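Local structure of ABC transporter substrate-binding protein-branched chain amino acid transport (Streptococcus pneumoniae, 4GNR) at residues Gly122-Ser127 with Tyr249-Phe254; Ser106-Gly111 with Gly227-Asn232; Asp126-Lys131 with Lys333-Met338; Gly159-Phe164 with Val201-Tyr206; Thr323-Asp326 with Asn330-Lys333. The protein probably captures branched-chain amino acids such as isoleucine outside the membrane and delivers them to an ABC transporter for uptake. One frame throughout, in Å; residues are numbered along the deposited sequence.

Contact 1: residues Gly122-Ser127 with Tyr249-Phe254; sequences GTFQDS and YFISGF
Phe124 meets Ile251 and Gly253 where two backbone connections run past each other. The chain is extended through Thr123, Phe124 and Gln125 until Asp126 begins helix 126-139, with Gln125 at the N-cap position; on the other side, strand 248-252 ends and the chain leaves its extended course at Gly253. The contact is small and rests on one ring. Phe124 sends its far end into the bend: CZ lies 3.6 Å from the CG2 methyl of Ile251, the two side chains meeting at a slant, while CE1 stands 4.2 Å from Gly253 CA. The carbonyl oxygen Ser252 O lies near the ring plane at its edge, 4.2 Å from Phe124 CE1. With chi1 at 46°, the ring is tucked over its own backbone, and Thr123 OG1 sits over the centre of one face, 3.7 Å above the plane of Phe124. Gln125 NE2 turns back to Thr123 O in a weak bond of 3.2 Å. Ser252 points its CB away from this ring, and its hydroxyl is hydrogen-bonded to Asn232, whose amide nitrogen also binds Ile251 O. Gln129, Ile132 and Ile133 of helix 126-139 cover Ile251, and Thr123 leans on Leu285 of helix 281-297. Two crossings between the lobes thus lie against each other, one leading from strand 119-121 into helix 126-139, the other leaving strand 248-252 toward helix 262-275, with helix 281-297 packed alongside.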
# COMPACT_ATOMS: atom_id res chain seq x y z
N GLY A 122 -5.58 3.33 -6.47
CA GLY A 122 -5.04 2.27 -7.32
C GLY A 122 -5.10 0.85 -6.80
O GLY A 122 -4.73 -0.06 -7.52
N THR A 123 -5.59 0.67 -5.59
CA THR A 123 -5.52 -0.61 -4.89
C THR A 123 -6.86 -1.10 -4.35
O THR A 123 -7.92 -0.51 -4.58
CB THR A 123 -4.45 -0.45 -3.74
OG1 THR A 123 -4.11 -1.74 -3.22
CG2 THR A 123 -4.96 0.47 -2.65
N PHE A 124 -6.81 -2.25 -3.67
CA PHE A 124 -7.95 -2.85 -3.01
C PHE A 124 -8.24 -2.14 -1.66
O PHE A 124 -7.55 -1.19 -1.28
CB PHE A 124 -7.74 -4.38 -2.88
CG PHE A 124 -6.35 -4.77 -2.37
CD1 PHE A 124 -5.52 -5.54 -3.17
CD2 PHE A 124 -5.88 -4.34 -1.13
CE1 PHE A 124 -4.23 -5.89 -2.72
CE2 PHE A 124 -4.58 -4.67 -0.71
CZ PHE A 124 -3.77 -5.43 -1.51
N GLN A 125 -9.26 -2.60 -0.95
CA GLN A 125 -9.71 -1.98 0.31
C GLN A 125 -9.54 -2.88 1.52
O GLN A 125 -9.35 -4.11 1.41
CB GLN A 125 -11.16 -1.45 0.21
CG GLN A 125 -11.32 -0.13 -0.55
CD GLN A 125 -10.92 -0.20 -2.00
OE1 GLN A 125 -11.44 -1.03 -2.76
NE2 GLN A 125 -10.02 0.67 -2.41
N ASP A 126 -9.65 -2.26 2.70
CA ASP A 126 -9.44 -2.97 3.97
C ASP A 126 -10.49 -4.04 4.24
O ASP A 126 -10.14 -5.08 4.82
CB ASP A 126 -9.34 -1.98 5.10
CG ASP A 126 -8.11 -1.10 4.98
OD1 ASP A 126 -7.10 -1.56 4.40
OD2 ASP A 126 -8.16 0.04 5.47
N SER A 127 -11.73 -3.83 3.84
CA SER A 127 -12.75 -4.86 4.05
C SER A 127 -12.33 -6.15 3.32
O SER A 127 -12.35 -7.25 3.89
CB SER A 127 -14.09 -4.35 3.55
OG SER A 127 -13.99 -3.97 2.20
N TYR A 249 2.90 -14.54 6.96
CA TYR A 249 2.01 -14.53 5.80
C TYR A 249 1.44 -13.14 5.68
O TYR A 249 1.08 -12.55 6.70
CB TYR A 249 0.88 -15.54 5.98
CG TYR A 249 1.38 -16.95 6.13
CD1 TYR A 249 1.80 -17.42 7.38
CD2 TYR A 249 1.46 -17.81 5.05
CE1 TYR A 249 2.31 -18.69 7.55
CE2 TYR A 249 1.95 -19.10 5.19
CZ TYR A 249 2.37 -19.54 6.45
OH TYR A 249 2.87 -20.82 6.61
N PHE A 250 1.35 -12.59 4.47
CA PHE A 250 0.75 -11.26 4.34
C PHE A 250 0.24 -11.00 2.92
O PHE A 250 0.69 -11.60 1.94
CB PHE A 250 1.73 -10.12 4.75
CG PHE A 250 3.04 -10.13 4.00
CD1 PHE A 250 4.11 -10.86 4.48
CD2 PHE A 250 3.21 -9.40 2.83
CE1 PHE A 250 5.32 -10.87 3.82
CE2 PHE A 250 4.42 -9.42 2.15
CZ PHE A 250 5.47 -10.15 2.65
N ILE A 251 -0.70 -10.07 2.84
CA ILE A 251 -1.29 -9.69 1.58
C ILE A 251 -0.40 -8.75 0.79
O ILE A 251 0.21 -7.83 1.34
CB ILE A 251 -2.65 -8.98 1.82
CG1 ILE A 251 -3.61 -9.97 2.46
CG2 ILE A 251 -3.21 -8.41 0.52
CD1 ILE A 251 -4.98 -9.44 2.71
N SER A 252 -0.32 -9.00 -0.52
CA SER A 252 0.42 -8.14 -1.42
C SER A 252 -0.38 -7.97 -2.71
O SER A 252 -1.19 -8.79 -3.09
CB SER A 252 1.79 -8.69 -1.74
OG SER A 252 2.52 -7.80 -2.55
N GLY A 253 -0.07 -6.92 -3.45
CA GLY A 253 -0.69 -6.65 -4.75
C GLY A 253 0.25 -6.83 -5.91
O GLY A 253 -0.08 -6.44 -7.01
N PHE A 254 1.39 -7.47 -5.67
CA PHE A 254 2.42 -7.68 -6.68
C PHE A 254 3.23 -8.92 -6.34
O PHE A 254 3.66 -9.09 -5.20
CB PHE A 254 3.38 -6.45 -6.74
CG PHE A 254 4.46 -6.53 -7.83
CD1 PHE A 254 4.10 -6.46 -9.15
CD2 PHE A 254 5.80 -6.65 -7.54
CE1 PHE A 254 5.02 -6.53 -10.17
CE2 PHE A 254 6.74 -6.71 -8.57
CZ PHE A 254 6.33 -6.67 -9.89

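Contact 2: residues Ser106-Gly111 with Gly227-Asn232; sequences SATQDG and GGDGFN. With ILE (isoleucine), chain B.
The carboxylate of Asp229 and the side chain of Thr108 approach from opposite directions, Thr108 CG2 stopping 3.7 Å from Asp229 OD2, with the isoleucine ammonium beside both. The flat groups on the Asp229 side are held within their own loop: Gly227 CA lies over the centre of one face of the Phe231 ring, and the Asn232 amide meets Asp229 O in its own plane, its ND2 2.9 Å away at an N-H...O angle of 172°. The ligand ammonium is gripped from both segments. Its N lies 2.8 Å from Asp229 OD2, 2.8 Å from Thr108 OG1 and 3.0 Å from Ser106 O, with a weak further bond to Asp229 OD1. On the neighbouring carboxylate, OXT accepts from Thr108 N over 2.9 Å. A water adds a bridge, donating to both Ser106 O and Asp229 OD2. The second shell fixes these groups: Asp126 binds Thr108 OG1, and the Tyr156 hydroxyl binds Asp229 OD1. The negative carboxylate probably stabilises the positive ammonium. Gripping the alpha-amino and alpha-carboxylate groups between loops of two lobes is the mark of the ligand cleft of amino-acid-binding periplasmic binding proteins.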
# COMPACT_ATOMS: atom_id res chain seq x y z
N SER A 106 -2.07 3.39 -3.19
CA SER A 106 -2.09 2.36 -2.16
C SER A 106 -2.95 2.59 -0.93
O SER A 106 -2.93 1.74 -0.04
CB SER A 106 -0.62 2.17 -1.70
OG SER A 106 -0.04 3.44 -1.36
N ALA A 107 -3.72 3.67 -0.88
CA ALA A 107 -4.57 3.94 0.32
C ALA A 107 -5.79 3.00 0.25
O ALA A 107 -6.63 3.14 -0.62
CB ALA A 107 -4.98 5.39 0.36
N THR A 108 -5.88 2.09 1.22
CA THR A 108 -6.88 1.03 1.23
C THR A 108 -8.12 1.30 2.07
O THR A 108 -9.04 0.47 2.11
CB THR A 108 -6.21 -0.28 1.72
OG1 THR A 108 -5.59 -0.04 2.99
CG2 THR A 108 -5.17 -0.80 0.74
N GLN A 109 -8.22 2.45 2.73
CA GLN A 109 -9.39 2.72 3.58
C GLN A 109 -10.70 2.59 2.84
O GLN A 109 -10.88 3.15 1.77
CB GLN A 109 -9.26 4.13 4.19
CG GLN A 109 -10.45 4.62 5.01
CD GLN A 109 -10.19 6.03 5.57
OE1 GLN A 109 -9.14 6.27 6.17
NE2 GLN A 109 -11.17 6.95 5.40
N ASP A 110 -11.64 1.80 3.36
CA ASP A 110 -12.90 1.71 2.64
C ASP A 110 -13.58 3.05 2.66
O ASP A 110 -13.46 3.84 3.60
CB ASP A 110 -13.88 0.68 3.20
CG ASP A 110 -13.43 -0.74 2.99
OD1 ASP A 110 -14.06 -1.41 2.14
OD2 ASP A 110 -12.41 -1.16 3.57
N GLY A 111 -14.31 3.26 1.58
CA GLY A 111 -15.11 4.45 1.32
C GLY A 111 -14.38 5.73 1.07
O GLY A 111 -15.02 6.78 0.93
N GLY A 227 -0.46 -10.72 8.30
CA GLY A 227 -0.70 -9.30 8.16
C GLY A 227 -1.36 -8.90 6.87
O GLY A 227 -1.54 -9.68 5.94
N GLY A 228 -1.79 -7.63 6.87
CA GLY A 228 -2.29 -7.00 5.68
C GLY A 228 -1.10 -6.43 4.87
O GLY A 228 0.07 -6.75 5.09
N ASP A 229 -1.45 -5.54 3.95
CA ASP A 229 -0.45 -4.98 3.03
C ASP A 229 0.65 -4.18 3.74
O ASP A 229 1.71 -3.95 3.15
CB ASP A 229 -1.08 -4.21 1.88
CG ASP A 229 -1.78 -2.89 2.28
OD1 ASP A 229 -2.42 -2.83 3.36
OD2 ASP A 229 -1.73 -1.93 1.45
N GLY A 230 0.41 -3.76 4.98
CA GLY A 230 1.45 -3.05 5.71
C GLY A 230 2.73 -3.85 5.95
O GLY A 230 3.77 -3.26 6.27
N PHE A 231 2.68 -5.18 5.84
CA PHE A 231 3.89 -6.01 6.01
C PHE A 231 4.84 -5.96 4.81
O PHE A 231 5.95 -6.47 4.92
CB PHE A 231 3.51 -7.48 6.25
CG PHE A 231 3.08 -7.85 7.65
CD1 PHE A 231 2.37 -7.01 8.49
CD2 PHE A 231 3.28 -9.17 8.07
CE1 PHE A 231 1.94 -7.47 9.75
CE2 PHE A 231 2.86 -9.62 9.30
CZ PHE A 231 2.19 -8.76 10.14
N ASN A 232 4.42 -5.41 3.67
CA ASN A 232 5.30 -5.36 2.51
C ASN A 232 6.48 -4.42 2.73
O ASN A 232 6.39 -3.43 3.44
CB ASN A 232 4.52 -4.91 1.27
CG ASN A 232 3.61 -5.99 0.76
OD1 ASN A 232 4.03 -6.85 -0.02
ND2 ASN A 232 2.36 -5.94 1.17
N ILE B . -2.80 0.39 2.63
CA ILE B . -2.13 1.16 3.71
C ILE B . -2.89 2.45 3.95
O ILE B . -2.49 3.22 4.85
CB ILE B . -0.58 1.27 3.53
CG1 ILE B . -0.23 1.68 2.11
CG2 ILE B . 0.25 -0.08 3.88
CD1 ILE B . 1.26 1.88 1.93
OXT ILE B . -3.91 2.66 3.26
O HOH W 1 -2.24 -1.00 -1.18

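Contact 3: residues Asp126-Lys131 with Lys333-Met338; sequences DSFQGK and KTAYMM
The Phe128 ring touches Ala335 with its outer rim: CE2 and CZ each come within 3.7 Å of Ala335 CB, which lies at the ring edge, near its plane. CZ is also 3.8 Å from the carbonyl oxygen Lys333 O, approached at a slant. These few atoms make up the direct contact, a ring edge against a methyl, with a backbone carbonyl oxygen set obliquely to the ring. The ring gets there because its chi1 of 167° turns CG opposite the backbone N, swinging it out from the first turn of helix 126-139 toward the strand. One step outward, Phe124 lies beside Phe128 with the two ring planes only about 15° apart, and Pro353, the C-terminal residue, also touches Phe128. The helix turn that carries the ring is set by the bonds from Gly130 N to Asp126 O, 2.9 Å, and from Lys131 N to Ser127 O, 3.1 Å. Gln129 fixes the same turn to the pocket loop, its OE1 accepting from Asp229 N and its NE2 making a weak bond of 3.2 Å to Asp126 OD1. Lys333 contributes backbone alone, since its side chain leads away to Thr320 and the Gln322 carbonyl. Strand 335-341 runs antiparallel between strands 248-252 and 344-351, so Phe128 joins the start of helix 126-139 to this part of the sheet.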
# COMPACT_ATOMS: atom_id res chain seq x y z
N ASP A 126 -9.65 -2.26 2.70
CA ASP A 126 -9.44 -2.97 3.97
C ASP A 126 -10.49 -4.04 4.24
O ASP A 126 -10.14 -5.08 4.82
CB ASP A 126 -9.34 -1.98 5.10
CG ASP A 126 -8.11 -1.10 4.98
OD1 ASP A 126 -7.10 -1.56 4.40
OD2 ASP A 126 -8.16 0.04 5.47
N SER A 127 -11.73 -3.83 3.84
CA SER A 127 -12.75 -4.86 4.05
C SER A 127 -12.33 -6.15 3.32
O SER A 127 -12.35 -7.25 3.89
CB SER A 127 -14.09 -4.35 3.55
OG SER A 127 -13.99 -3.97 2.20
N PHE A 128 -11.91 -5.98 2.08
CA PHE A 128 -11.41 -7.06 1.20
C PHE A 128 -10.22 -7.75 1.91
O PHE A 128 -10.17 -8.98 1.96
CB PHE A 128 -11.04 -6.38 -0.13
CG PHE A 128 -10.22 -7.16 -1.13
CD1 PHE A 128 -10.77 -7.69 -2.28
CD2 PHE A 128 -8.84 -7.20 -1.02
CE1 PHE A 128 -9.97 -8.30 -3.24
CE2 PHE A 128 -8.05 -7.78 -1.98
CZ PHE A 128 -8.63 -8.32 -3.10
N GLN A 129 -9.28 -6.97 2.46
CA GLN A 129 -8.14 -7.56 3.15
C GLN A 129 -8.57 -8.42 4.35
O GLN A 129 -8.07 -9.53 4.56
CB GLN A 129 -7.13 -6.53 3.61
CG GLN A 129 -6.49 -5.75 2.47
CD GLN A 129 -5.20 -5.08 2.92
OE1 GLN A 129 -4.18 -5.74 3.10
NE2 GLN A 129 -5.24 -3.76 3.06
N GLY A 130 -9.47 -7.89 5.17
CA GLY A 130 -9.90 -8.64 6.36
C GLY A 130 -10.59 -9.95 6.03
O GLY A 130 -10.41 -10.95 6.73
N LYS A 131 -11.37 -9.94 4.95
CA LYS A 131 -12.07 -11.16 4.49
C LYS A 131 -11.07 -12.20 4.01
O LYS A 131 -11.19 -13.38 4.32
CB LYS A 131 -13.05 -10.82 3.36
CG LYS A 131 -14.25 -10.02 3.76
CD LYS A 131 -15.02 -9.52 2.55
CE LYS A 131 -16.21 -8.69 2.91
NZ LYS A 131 -16.73 -8.14 1.65
N LYS A 333 -8.40 -5.26 -7.88
CA LYS A 333 -7.01 -5.60 -8.06
C LYS A 333 -6.77 -7.04 -7.61
O LYS A 333 -7.39 -7.53 -6.65
CB LYS A 333 -6.09 -4.70 -7.23
CG LYS A 333 -6.16 -3.23 -7.59
CD LYS A 333 -5.65 -2.90 -9.00
CE LYS A 333 -4.20 -3.17 -9.19
NZ LYS A 333 -3.76 -2.68 -10.51
N THR A 334 -5.85 -7.70 -8.30
CA THR A 334 -5.42 -9.03 -7.89
C THR A 334 -4.66 -8.91 -6.56
O THR A 334 -3.86 -7.99 -6.34
CB THR A 334 -4.51 -9.65 -8.94
OG1 THR A 334 -5.26 -9.76 -10.15
CG2 THR A 334 -3.97 -11.01 -8.51
N ALA A 335 -4.91 -9.87 -5.68
CA ALA A 335 -4.23 -9.95 -4.40
C ALA A 335 -3.58 -11.32 -4.27
O ALA A 335 -4.05 -12.32 -4.81
CB ALA A 335 -5.19 -9.72 -3.24
N TYR A 336 -2.49 -11.33 -3.53
CA TYR A 336 -1.72 -12.51 -3.23
C TYR A 336 -1.49 -12.62 -1.74
O TYR A 336 -1.37 -11.61 -1.04
CB TYR A 336 -0.31 -12.43 -3.85
CG TYR A 336 -0.32 -12.18 -5.34
CD1 TYR A 336 -0.32 -10.89 -5.83
CD2 TYR A 336 -0.34 -13.22 -6.26
CE1 TYR A 336 -0.35 -10.62 -7.18
CE2 TYR A 336 -0.37 -12.96 -7.62
CZ TYR A 336 -0.37 -11.65 -8.07
OH TYR A 336 -0.38 -11.34 -9.41
N MET A 337 -1.48 -13.84 -1.23
CA MET A 337 -1.05 -14.10 0.15
C MET A 337 0.38 -14.64 -0.03
O MET A 337 0.60 -15.66 -0.70
CB MET A 337 -1.90 -15.10 0.89
CG MET A 337 -1.46 -15.21 2.35
SD MET A 337 -1.76 -13.75 3.37
CE MET A 337 -3.55 -13.86 3.62
N MET A 338 1.34 -13.92 0.54
CA MET A 338 2.75 -14.25 0.48
C MET A 338 3.14 -15.11 1.68
O MET A 338 2.70 -14.86 2.78
CB MET A 338 3.59 -12.95 0.53
CG MET A 338 3.13 -11.88 -0.43
SD MET A 338 3.36 -12.29 -2.16
CE MET A 338 4.82 -11.35 -2.55

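Contact 4: residues Gly159-Phe164 with Val201-Tyr206; sequences GIAKSF and VVPGYY. With ILE (isoleucine), chain B.
Ile160 and Pro203 make the closest backbone approach, their CA atoms 6.3 Å apart. Ile160 CB lies 4.1 Å from Pro203 CB and its CG2 methyl reaches across the same edge of the pyrrolidine ring, the two side chains meeting at an angle. Ala161 CB adds a looser touch, 4.3 Å from Pro203 CG. One helical turn on, Phe164 points its ring at Val201 from the opposite direction: the CG1 methyl of Val201 lies over one face, while CG2 is 4.0 Å from Phe164 CE1. A chi1 of 178° carries the Phe164 ring off the helix and down beside the end of strand 199-201. The side chains that meet here are all apolar, and Leu148 and Thr150 of strand 145-151 pack against them. Buried Ser163 OG is hydrogen-bonded to Ser127 O of helix 126-139. On the solvent side, Lys162 is exposed and pairs in a salt bridge with Glu166. Beyond Gly204 the chain turns to the cleft, where Tyr205, partly exposed, sets its OH 2.6 Å from the isoleucine oxygen O as hydrogen-bond donor. That carboxylate oxygen lies in the plane of the ring, at its edge, and Tyr156 stacks on Tyr205. Tyr205 also stands at the N-cap of helix 206-218. A ligand-binding loop leaving the C-terminal end of a parallel strand, flanked by packed helices, is characteristic of the alpha/beta lobes of type I periplasmic binding proteins.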
# COMPACT_ATOMS: atom_id res chain seq x y z
N GLY A 159 -9.91 -0.99 10.45
CA GLY A 159 -10.77 -1.43 9.35
C GLY A 159 -10.52 -2.89 8.99
O GLY A 159 -11.46 -3.66 8.77
N ILE A 160 -9.26 -3.28 8.92
CA ILE A 160 -8.92 -4.68 8.66
C ILE A 160 -9.46 -5.56 9.81
O ILE A 160 -10.08 -6.59 9.59
CB ILE A 160 -7.41 -4.88 8.47
CG1 ILE A 160 -6.93 -4.13 7.22
CG2 ILE A 160 -7.09 -6.37 8.40
CD1 ILE A 160 -5.44 -4.27 6.96
N ALA A 161 -9.23 -5.12 11.05
CA ALA A 161 -9.69 -5.88 12.22
C ALA A 161 -11.22 -6.05 12.21
O ALA A 161 -11.73 -7.14 12.50
CB ALA A 161 -9.22 -5.23 13.50
N LYS A 162 -11.94 -4.97 11.91
CA LYS A 162 -13.42 -5.02 11.87
C LYS A 162 -13.89 -6.08 10.88
O LYS A 162 -14.76 -6.91 11.19
CB LYS A 162 -14.00 -3.64 11.54
CG LYS A 162 -15.52 -3.61 11.37
CD LYS A 162 -16.00 -2.21 10.99
CE LYS A 162 -17.50 -2.14 10.77
NZ LYS A 162 -17.88 -2.48 9.38
N SER A 163 -13.32 -6.05 9.68
CA SER A 163 -13.69 -7.02 8.66
C SER A 163 -13.32 -8.46 9.06
O SER A 163 -14.10 -9.40 8.84
CB SER A 163 -13.06 -6.62 7.35
OG SER A 163 -13.31 -7.62 6.40
N PHE A 164 -12.13 -8.61 9.63
CA PHE A 164 -11.71 -9.91 10.10
C PHE A 164 -12.71 -10.48 11.12
O PHE A 164 -13.15 -11.63 11.02
CB PHE A 164 -10.32 -9.86 10.72
CG PHE A 164 -9.87 -11.19 11.25
CD1 PHE A 164 -9.28 -12.13 10.41
CD2 PHE A 164 -10.10 -11.55 12.57
CE1 PHE A 164 -8.93 -13.37 10.87
CE2 PHE A 164 -9.74 -12.81 13.03
CZ PHE A 164 -9.15 -13.72 12.17
N VAL A 201 -3.05 -12.60 14.08
CA VAL A 201 -3.38 -11.64 13.01
C VAL A 201 -3.01 -10.26 13.53
O VAL A 201 -3.49 -9.87 14.59
CB VAL A 201 -4.86 -11.74 12.62
CG1 VAL A 201 -5.22 -10.67 11.63
CG2 VAL A 201 -5.16 -13.13 12.03
N VAL A 202 -2.15 -9.54 12.79
CA VAL A 202 -1.61 -8.25 13.22
C VAL A 202 -1.83 -7.14 12.18
O VAL A 202 -0.98 -6.88 11.34
CB VAL A 202 -0.09 -8.35 13.54
CG1 VAL A 202 0.46 -7.02 14.09
CG2 VAL A 202 0.20 -9.50 14.53
N PRO A 203 -2.99 -6.47 12.25
CA PRO A 203 -3.24 -5.32 11.39
C PRO A 203 -2.39 -4.14 11.92
O PRO A 203 -2.53 -3.71 13.05
CB PRO A 203 -4.75 -5.07 11.55
CG PRO A 203 -5.30 -6.33 12.09
CD PRO A 203 -4.20 -6.84 13.00
N GLY A 204 -1.56 -3.61 11.04
CA GLY A 204 -0.65 -2.53 11.39
C GLY A 204 0.42 -2.34 10.33
O GLY A 204 0.47 -3.04 9.31
N TYR A 205 1.23 -1.32 10.60
CA TYR A 205 2.34 -0.89 9.75
C TYR A 205 3.67 -1.55 10.15
O TYR A 205 3.80 -2.10 11.24
CB TYR A 205 2.43 0.62 9.70
CG TYR A 205 1.21 1.31 9.11
CD1 TYR A 205 0.72 0.97 7.86
CD2 TYR A 205 0.61 2.36 9.76
CE1 TYR A 205 -0.35 1.66 7.31
CE2 TYR A 205 -0.45 3.07 9.18
CZ TYR A 205 -0.92 2.72 7.96
OH TYR A 205 -1.96 3.44 7.42
N TYR A 206 4.67 -1.40 9.29
CA TYR A 206 5.91 -2.15 9.44
C TYR A 206 6.70 -1.86 10.69
O TYR A 206 7.33 -2.77 11.22
CB TYR A 206 6.82 -2.01 8.20
CG TYR A 206 7.39 -0.61 8.00
CD1 TYR A 206 8.58 -0.22 8.58
CD2 TYR A 206 6.74 0.32 7.22
CE1 TYR A 206 9.11 1.05 8.40
CE2 TYR A 206 7.26 1.59 7.04
CZ TYR A 206 8.44 1.96 7.63
OH TYR A 206 8.93 3.23 7.38
N ILE B . -2.80 0.39 2.63
CA ILE B . -2.13 1.16 3.71
C ILE B . -2.89 2.45 3.95
O ILE B . -2.49 3.22 4.85
CB ILE B . -0.58 1.27 3.53
CG1 ILE B . -0.23 1.68 2.11
CG2 ILE B . 0.25 -0.08 3.88
CD1 ILE B . 1.26 1.88 1.93
OXT ILE B . -3.91 2.66 3.26

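Contact 5: residues Thr323-Asp326 with Asn330-Lys333; sequences TSFD and NTVK
Asp326 and Asn330 close the turn between the two segments by a reciprocal pair of hydrogen bonds. Asp326 N donates to Asn330 O, 2.8 Å away and in the carbonyl plane, while Asn330 N donates to Asp326 OD1 over 3.0 Å, reaching it from above the carboxylate plane, 51° out of it. The chi1 of Asp326, 65°, folds the carboxylate back over its own backbone to receive that N-H; Asp328 N adds a weak bond to the same oxygen. Further along, a side chain takes over from the backbone: Ser324 N points almost straight at Thr331 OG1, 2.9 Å and 175°, and the same hydroxyl donates a hydrogen bond to Val332 O, so one oxygen joins both segments. Water completes the polar set. One molecule donates to Ser324 O, 2.7 Å, and accepts from Val332 N, and another bridges Thr323 OG1 and Lys333 NZ, which also binds Thr320 OG1. CA-H...O contacts support the pairing, the shorter being Phe325 CA to Asn330 O at 3.3 Å. Apolar contact is slight: the CG2 methyls of Thr323 and Thr331 meet at 4.0 Å. The Phe325 ring has the Asn330 carbonyl carbon at its edge and Thr323 CG2 over one face. Phe325 also meets the Phe120 ring of strand 119-121 edge to face. The hairpin-like turn thus follows the small sheet of strands 316-318 and 321-323 and leads the chain toward strand 335-341.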
# COMPACT_ATOMS: atom_id res chain seq x y z
N THR A 323 -6.07 -2.14 -14.37
CA THR A 323 -6.76 -1.07 -13.62
C THR A 323 -8.01 -0.75 -14.45
O THR A 323 -7.90 -0.44 -15.64
CB THR A 323 -5.95 0.19 -13.39
OG1 THR A 323 -4.91 -0.09 -12.46
CG2 THR A 323 -6.80 1.29 -12.79
N SER A 324 -9.18 -0.84 -13.81
CA SER A 324 -10.46 -0.58 -14.45
C SER A 324 -11.31 0.18 -13.44
O SER A 324 -11.83 -0.41 -12.49
CB SER A 324 -11.13 -1.92 -14.82
OG SER A 324 -12.37 -1.72 -15.48
N PHE A 325 -11.39 1.50 -13.60
CA PHE A 325 -12.11 2.31 -12.64
C PHE A 325 -13.62 2.20 -12.77
O PHE A 325 -14.18 2.21 -13.85
CB PHE A 325 -11.71 3.80 -12.67
CG PHE A 325 -10.30 4.07 -12.15
CD1 PHE A 325 -9.98 3.78 -10.84
CD2 PHE A 325 -9.33 4.66 -12.93
CE1 PHE A 325 -8.71 4.01 -10.34
CE2 PHE A 325 -8.05 4.90 -12.43
CZ PHE A 325 -7.75 4.56 -11.14
N ASP A 326 -14.27 2.06 -11.63
CA ASP A 326 -15.73 2.01 -11.53
C ASP A 326 -16.21 3.46 -11.30
O ASP A 326 -15.42 4.41 -11.29
CB ASP A 326 -16.22 1.02 -10.46
CG ASP A 326 -15.84 1.41 -9.03
OD1 ASP A 326 -15.50 2.58 -8.77
OD2 ASP A 326 -15.96 0.51 -8.15
N ASN A 330 -12.72 3.45 -8.01
CA ASN A 330 -12.03 2.28 -7.45
C ASN A 330 -11.82 1.24 -8.55
O ASN A 330 -12.57 1.19 -9.54
CB ASN A 330 -12.83 1.60 -6.34
CG ASN A 330 -12.97 2.44 -5.11
OD1 ASN A 330 -14.10 2.79 -4.74
ND2 ASN A 330 -11.88 2.85 -4.51
N THR A 331 -10.81 0.41 -8.37
CA THR A 331 -10.53 -0.68 -9.26
C THR A 331 -10.36 -1.96 -8.47
O THR A 331 -9.75 -1.96 -7.39
CB THR A 331 -9.23 -0.42 -10.09
OG1 THR A 331 -8.99 -1.52 -10.99
CG2 THR A 331 -8.00 -0.10 -9.24
N VAL A 332 -10.89 -3.06 -9.01
CA VAL A 332 -10.61 -4.36 -8.45
C VAL A 332 -9.10 -4.60 -8.78
O VAL A 332 -8.60 -4.15 -9.82
CB VAL A 332 -11.50 -5.45 -9.08
CG1 VAL A 332 -11.11 -6.83 -8.63
CG2 VAL A 332 -12.96 -5.21 -8.72
N LYS A 333 -8.40 -5.26 -7.88
CA LYS A 333 -7.01 -5.60 -8.06
C LYS A 333 -6.77 -7.04 -7.61
O LYS A 333 -7.39 -7.53 -6.65
CB LYS A 333 -6.09 -4.70 -7.23
CG LYS A 333 -6.16 -3.23 -7.59
CD LYS A 333 -5.65 -2.90 -9.00
CE LYS A 333 -4.20 -3.17 -9.19
NZ LYS A 333 -3.76 -2.68 -10.51
O HOH W 2 -3.61 0.28 -10.01
O HOH W 3 -12.76 -2.65 -11.20

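In the fold
Contacts 1 to 4 are buried, while contact 5 is partly exposed and stands farthest from the centre of the chain. Helix 126-139 begins in both contact 1 and contact 3, which touch the neighbouring antiparallel strands 248-252 and 335-341 through aromatic rings and methyls. Contact 2 lies about 6 Å from contact 1, centre to centre, and is tied to it by a bond from Thr108 to Asp126; its chemistry is polar and centred on the ligand. Contact 4 reaches the same isoleucine from elsewhere, but is otherwise apolar. Contact 5 relies on hydrogen bonds from backbone N-H groups to backbone and side-chain oxygens, helped by waters, and shares Lys333 with contact 3.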